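Local atomic coordinates of YcaO (Methanopyrus kandleri, PDB entry 6CIB), a protein that binds ADP and magnesium and, as a YcaO-family enzyme, probably uses ATP to activate peptide backbone amides for thioamide formation. Residues M1-A13 with V307-E319. Sequence-based numbering, arbitrary orientation.
Sequences MTDIVYDVEGFRA and VITTGSLEKLTEE. With ADP (adenosine-5'-diphosphate), chain G.
Thr2 and Leu313 join the backbones, Leu313 N donating to Thr2 O (2.8 Å) just where Asp3 and Ser312 form a single beta bridge. In the first turn of the helix, the Glu314 carboxylate grips Thr2 twice from its syn side: OE1 takes Thr2 N at 2.7 Å, nearly straight (177°), and OE2 takes the hydroxyl OG1 at 2.6 Å. Thr2 can offer both donors because its OG1 lies beside its own backbone N (chi1 -50°). Ile4 CD1 then slots against Leu316 CD2 (3.8 Å), and that same methyl sits over one face of the Phe11 ring in a CH-pi contact, 3.6 Å from the centroid. Two waters link Asp7 OD2 to Thr310 OG1. Next to Phe11, Arg12 turns away to the nucleotide: its guanidinium lies over the adenine, while NH2 meets ribose O2' in plane at 3.0 Å and NH1 pairs with Glu156. A leucine in place of Arg12 would probably lose the ribose bond and leave Glu156 without its cationic mate. Val5 and Tyr6 both donate to Arg12 O, a classic beta bulge, in an N-terminal segment that packs against a helix start where N-cap Ser312 takes a weak bond from Lys315 N, and brings Arg12 into this YcaO protein's ADP pocket.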
loop_
_atom_site.group_PDB
_atom_site.type_symbol
_atom_site.label_atom_id
_atom_site.label_comp_id
_atom_site.label_asym_id
_atom_site.label_seq_id
_atom_site.Cartn_x
_atom_site.Cartn_y
_atom_site.Cartn_z
HETATM N N MSE A 1 4.418 -16.911 19.196
HETATM C CA MSE A 1 5.335 -17.207 18.049
HETATM C C MSE A 1 4.610 -17.910 16.879
HETATM O O MSE A 1 4.563 -19.147 16.796
HETATM C CB MSE A 1 6.546 -18.007 18.541
HETATM C CG MSE A 1 7.672 -18.183 17.531
HETATM SE SE MSE A 1 8.774 -19.549 17.969
HETATM C CE MSE A 1 7.734 -20.985 17.679
ATOM N N THR A 2 4.042 -17.096 15.986
ATOM C CA THR A 2 3.336 -17.550 14.777
ATOM C C THR A 2 4.318 -17.535 13.608
ATOM O O THR A 2 4.861 -16.475 13.258
ATOM C CB THR A 2 2.139 -16.628 14.451
ATOM O OG1 THR A 2 1.341 -16.438 15.620
ATOM C CG2 THR A 2 1.267 -17.206 13.335
ATOM N N ASP A 3 4.542 -18.703 13.009
ATOM C CA ASP A 3 5.472 -18.825 11.882
ATOM C C ASP A 3 4.938 -18.158 10.617
ATOM O O ASP A 3 3.742 -18.239 10.312
ATOM C CB ASP A 3 5.802 -20.293 11.577
ATOM C CG ASP A 3 6.545 -20.993 12.716
ATOM O OD1 ASP A 3 7.293 -20.347 13.488
ATOM O OD2 ASP A 3 6.382 -22.220 12.830
ATOM N N ILE A 4 5.842 -17.482 9.910
ATOM C CA ILE A 4 5.593 -16.992 8.563
ATOM C C ILE A 4 5.861 -18.196 7.673
ATOM O O ILE A 4 7.003 -18.645 7.563
ATOM C CB ILE A 4 6.522 -15.797 8.203
ATOM C CG1 ILE A 4 6.265 -14.611 9.142
ATOM C CG2 ILE A 4 6.338 -15.376 6.744
ATOM C CD1 ILE A 4 7.451 -13.677 9.316
ATOM N N VAL A 5 4.799 -18.736 7.081
ATOM C CA VAL A 5 4.904 -19.916 6.212
ATOM C C VAL A 5 4.929 -19.505 4.737
ATOM O O VAL A 5 5.161 -20.326 3.860
ATOM C CB VAL A 5 3.777 -20.957 6.476
ATOM C CG1 VAL A 5 3.791 -21.427 7.931
ATOM C CG2 VAL A 5 2.401 -20.410 6.095
ATOM N N TYR A 6 4.683 -18.223 4.480
ATOM C CA TYR A 6 4.593 -17.707 3.115
ATOM C C TYR A 6 5.128 -16.289 3.051
ATOM O O TYR A 6 4.709 -15.414 3.822
ATOM C CB TYR A 6 3.143 -17.800 2.615
ATOM C CG TYR A 6 2.949 -17.452 1.161
ATOM C CD1 TYR A 6 3.147 -18.401 0.156
ATOM C CD2 TYR A 6 2.553 -16.161 0.787
ATOM C CE1 TYR A 6 2.955 -18.072 -1.184
ATOM C CE2 TYR A 6 2.355 -15.825 -0.542
ATOM C CZ TYR A 6 2.554 -16.780 -1.520
ATOM O OH TYR A 6 2.353 -16.427 -2.831
ATOM N N ASP A 7 6.072 -16.064 2.141
ATOM C CA ASP A 7 6.699 -14.750 2.022
ATOM C C ASP A 7 7.036 -14.362 0.585
ATOM O O ASP A 7 8.131 -13.879 0.302
ATOM C CB ASP A 7 7.911 -14.630 2.968
ATOM C CG ASP A 7 9.084 -15.516 2.561
ATOM O OD1 ASP A 7 8.914 -16.483 1.778
ATOM O OD2 ASP A 7 10.198 -15.216 3.032
ATOM N N VAL A 8 6.074 -14.552 -0.316
ATOM C CA VAL A 8 6.245 -14.184 -1.717
ATOM C C VAL A 8 5.782 -12.713 -1.904
ATOM O O VAL A 8 6.620 -11.802 -1.929
ATOM C CB VAL A 8 5.573 -15.220 -2.660
ATOM C CG1 VAL A 8 5.813 -14.885 -4.123
ATOM C CG2 VAL A 8 6.096 -16.627 -2.369
ATOM N N GLU A 9 4.467 -12.484 -1.972
ATOM C CA GLU A 9 3.897 -11.138 -2.122
ATOM C C GLU A 9 3.816 -10.366 -0.810
ATOM O O GLU A 9 3.763 -9.142 -0.825
ATOM C CB GLU A 9 2.487 -11.198 -2.733
ATOM C CG GLU A 9 2.430 -11.712 -4.157
ATOM C CD GLU A 9 2.413 -13.223 -4.248
ATOM O OE1 GLU A 9 2.449 -13.910 -3.200
ATOM O OE2 GLU A 9 2.356 -13.729 -5.379
ATOM N N GLY A 10 3.767 -11.090 0.309
ATOM C CA GLY A 10 3.701 -10.502 1.650
ATOM C C GLY A 10 3.980 -11.574 2.700
ATOM O O GLY A 10 4.185 -12.743 2.351
ATOM N N PHE A 11 3.978 -11.177 3.975
ATOM C CA PHE A 11 4.294 -12.071 5.097
ATOM C C PHE A 11 3.019 -12.650 5.699
ATOM O O PHE A 11 2.216 -11.935 6.305
ATOM C CB PHE A 11 5.120 -11.335 6.159
ATOM C CG PHE A 11 6.377 -10.714 5.624
ATOM C CD1 PHE A 11 7.536 -11.484 5.442
ATOM C CD2 PHE A 11 6.411 -9.356 5.296
ATOM C CE1 PHE A 11 8.697 -10.907 4.938
ATOM C CE2 PHE A 11 7.565 -8.775 4.801
ATOM C CZ PHE A 11 8.710 -9.546 4.624
ATOM N N ARG A 12 2.842 -13.954 5.514
ATOM C CA ARG A 12 1.570 -14.617 5.789
ATOM C C ARG A 12 1.716 -15.866 6.656
ATOM O O ARG A 12 2.679 -16.623 6.521
ATOM C CB ARG A 12 0.849 -14.962 4.474
ATOM C CG ARG A 12 0.603 -13.792 3.516
ATOM C CD ARG A 12 -0.334 -12.741 4.116
ATOM N NE ARG A 12 -0.410 -11.532 3.291
ATOM C CZ ARG A 12 -1.169 -10.470 3.564
ATOM N NH1 ARG A 12 -1.957 -10.446 4.637
ATOM N NH2 ARG A 12 -1.150 -9.424 2.748
ATOM N N ALA A 13 0.741 -16.062 7.538
ATOM C CA ALA A 13 0.709 -17.192 8.469
ATOM C C ALA A 13 0.022 -18.423 7.869
ATOM O O ALA A 13 0.013 -19.496 8.481
ATOM C CB ALA A 13 0.025 -16.771 9.766
ATOM N N VAL A 307 18.582 -6.582 6.913
ATOM C CA VAL A 307 18.690 -6.101 8.298
ATOM C C VAL A 307 17.669 -6.839 9.164
ATOM O O VAL A 307 18.005 -7.355 10.229
ATOM C CB VAL A 307 18.500 -4.559 8.404
ATOM C CG1 VAL A 307 18.704 -4.073 9.834
ATOM C CG2 VAL A 307 19.443 -3.814 7.465
ATOM N N ILE A 308 16.428 -6.885 8.680
ATOM C CA ILE A 308 15.315 -7.546 9.354
ATOM C C ILE A 308 15.042 -8.878 8.644
ATOM O O ILE A 308 14.506 -8.913 7.526
ATOM C CB ILE A 308 14.057 -6.630 9.395
ATOM C CG1 ILE A 308 14.375 -5.317 10.125
ATOM C CG2 ILE A 308 12.884 -7.340 10.061
ATOM C CD1 ILE A 308 13.498 -4.137 9.750
ATOM N N THR A 309 15.465 -9.965 9.282
ATOM C CA THR A 309 15.226 -11.312 8.764
ATOM C C THR A 309 13.957 -11.835 9.405
ATOM O O THR A 309 13.636 -11.514 10.556
ATOM C CB THR A 309 16.397 -12.292 9.017
ATOM O OG1 THR A 309 16.687 -12.349 10.418
ATOM C CG2 THR A 309 17.644 -11.872 8.249
ATOM N N THR A 310 13.247 -12.661 8.657
ATOM C CA THR A 310 11.855 -12.924 8.958
ATOM C C THR A 310 11.631 -14.295 9.585
ATOM O O THR A 310 11.648 -15.326 8.900
ATOM C CB THR A 310 10.986 -12.692 7.710
ATOM O OG1 THR A 310 11.531 -13.424 6.605
ATOM C CG2 THR A 310 10.977 -11.207 7.363
ATOM N N GLY A 311 11.452 -14.285 10.903
ATOM C CA GLY A 311 11.139 -15.484 11.659
ATOM C C GLY A 311 9.649 -15.583 11.905
ATOM O O GLY A 311 8.904 -16.182 11.113
ATOM N N SER A 312 9.217 -14.996 13.017
ATOM C CA SER A 312 7.817 -15.039 13.398
ATOM C C SER A 312 7.118 -13.726 13.064
ATOM O O SER A 312 7.756 -12.671 12.964
ATOM C CB SER A 312 7.657 -15.393 14.882
ATOM O OG SER A 312 7.870 -14.266 15.710
ATOM N N LEU A 313 5.801 -13.813 12.904
ATOM C CA LEU A 313 4.957 -12.677 12.582
ATOM C C LEU A 313 4.979 -11.600 13.672
ATOM O O LEU A 313 5.013 -10.405 13.361
ATOM C CB LEU A 313 3.534 -13.181 12.340
ATOM C CG LEU A 313 2.632 -12.532 11.297
ATOM C CD1 LEU A 313 3.249 -12.485 9.903
ATOM C CD2 LEU A 313 1.319 -13.304 11.281
ATOM N N GLU A 314 4.973 -12.035 14.937
ATOM C CA GLU A 314 4.997 -11.143 16.102
ATOM C C GLU A 314 6.276 -10.315 16.185
ATOM O O GLU A 314 6.221 -9.111 16.434
ATOM C CB GLU A 314 4.804 -11.934 17.415
ATOM C CG GLU A 314 3.421 -12.545 17.609
ATOM C CD GLU A 314 3.267 -13.934 17.005
ATOM O OE1 GLU A 314 4.192 -14.438 16.333
ATOM O OE2 GLU A 314 2.196 -14.543 17.205
ATOM N N LYS A 315 7.411 -10.983 15.983
ATOM C CA LYS A 315 8.748 -10.379 15.988
ATOM C C LYS A 315 8.901 -9.394 14.822
ATOM O O LYS A 315 9.424 -8.284 14.996
ATOM C CB LYS A 315 9.808 -11.498 15.900
ATOM C CG LYS A 315 11.258 -11.063 15.711
ATOM C CD LYS A 315 12.040 -11.130 17.011
ATOM C CE LYS A 315 13.453 -11.643 16.771
ATOM N NZ LYS A 315 14.143 -11.977 18.052
ATOM N N LEU A 316 8.443 -9.811 13.640
ATOM C CA LEU A 316 8.512 -8.968 12.445
ATOM C C LEU A 316 7.740 -7.671 12.641
ATOM O O LEU A 316 8.264 -6.593 12.347
ATOM C CB LEU A 316 8.045 -9.724 11.187
ATOM C CG LEU A 316 8.055 -8.980 9.848
ATOM C CD1 LEU A 316 9.445 -8.472 9.490
ATOM C CD2 LEU A 316 7.531 -9.890 8.758
ATOM N N THR A 317 6.520 -7.791 13.176
ATOM C CA THR A 317 5.661 -6.650 13.528
ATOM C C THR A 317 6.376 -5.694 14.494
ATOM O O THR A 317 6.455 -4.499 14.236
ATOM C CB THR A 317 4.320 -7.116 14.150
ATOM O OG1 THR A 317 3.671 -8.039 13.271
ATOM C CG2 THR A 317 3.383 -5.933 14.417
ATOM N N GLU A 318 6.880 -6.243 15.598
ATOM C CA GLU A 318 7.612 -5.483 16.609
ATOM C C GLU A 318 8.811 -4.738 16.000
ATOM O O GLU A 318 8.953 -3.536 16.191
ATOM C CB GLU A 318 8.055 -6.430 17.732
ATOM C CG GLU A 318 8.634 -5.756 18.971
ATOM C CD GLU A 318 9.299 -6.750 19.916
ATOM O OE1 GLU A 318 8.614 -7.688 20.395
ATOM O OE2 GLU A 318 10.513 -6.592 20.176
ATOM N N GLU A 319 9.642 -5.456 15.245
ATOM C CA GLU A 319 10.831 -4.869 14.616
ATOM C C GLU A 319 10.511 -3.769 13.602
ATOM O O GLU A 319 11.174 -2.729 13.594
ATOM C CB GLU A 319 11.720 -5.954 14.008
ATOM C CG GLU A 319 12.439 -6.790 15.067
ATOM C CD GLU A 319 13.485 -7.729 14.496
ATOM O OE1 GLU A 319 13.995 -7.476 13.383
ATOM O OE2 GLU A 319 13.809 -8.724 15.176
HETATM P PB ADP G . -1.605 -4.302 -1.474
HETATM O O1B ADP G . -1.834 -4.397 0.020
HETATM O O2B ADP G . -0.309 -3.620 -1.868
HETATM O O3B ADP G . -2.800 -3.850 -2.279
HETATM P PA ADP G . -2.235 -7.015 -2.292
HETATM O O1A ADP G . -1.346 -8.225 -2.204
HETATM O O2A ADP G . -2.857 -6.726 -3.633
HETATM O O3A ADP G . -1.259 -5.823 -1.877
HETATM O "O5'" ADP G . -3.365 -7.145 -1.157
HETATM C "C5'" ADP G . -4.664 -6.527 -1.164
HETATM C "C4'" ADP G . -5.335 -6.748 0.205
HETATM O "O4'" ADP G . -5.461 -8.154 0.469
HETATM C "C3'" ADP G . -4.522 -6.200 1.382
HETATM O "O3'" ADP G . -5.408 -5.816 2.452
HETATM C "C2'" ADP G . -3.693 -7.391 1.826
HETATM O "O2'" ADP G . -3.253 -7.282 3.177
HETATM C "C1'" ADP G . -4.664 -8.546 1.602
HETATM N N9 ADP G . -3.993 -9.827 1.287
HETATM C C8 ADP G . -3.234 -10.066 0.201
HETATM N N7 ADP G . -2.765 -11.335 0.211
HETATM C C5 ADP G . -3.243 -11.937 1.305
HETATM C C6 ADP G . -3.130 -13.288 1.901
HETATM N N6 ADP G . -2.398 -14.248 1.288
HETATM N N1 ADP G . -3.779 -13.512 3.070
HETATM C C2 ADP G . -4.514 -12.556 3.689
HETATM N N3 ADP G . -4.662 -11.306 3.194
HETATM C C4 ADP G . -4.060 -10.944 2.021
HETATM O O HOH W 1 9.553 -18.316 9.352
HETATM O O HOH W 2 11.207 -12.926 3.849
HETATM O O HOH W 3 9.858 -15.225 5.933
#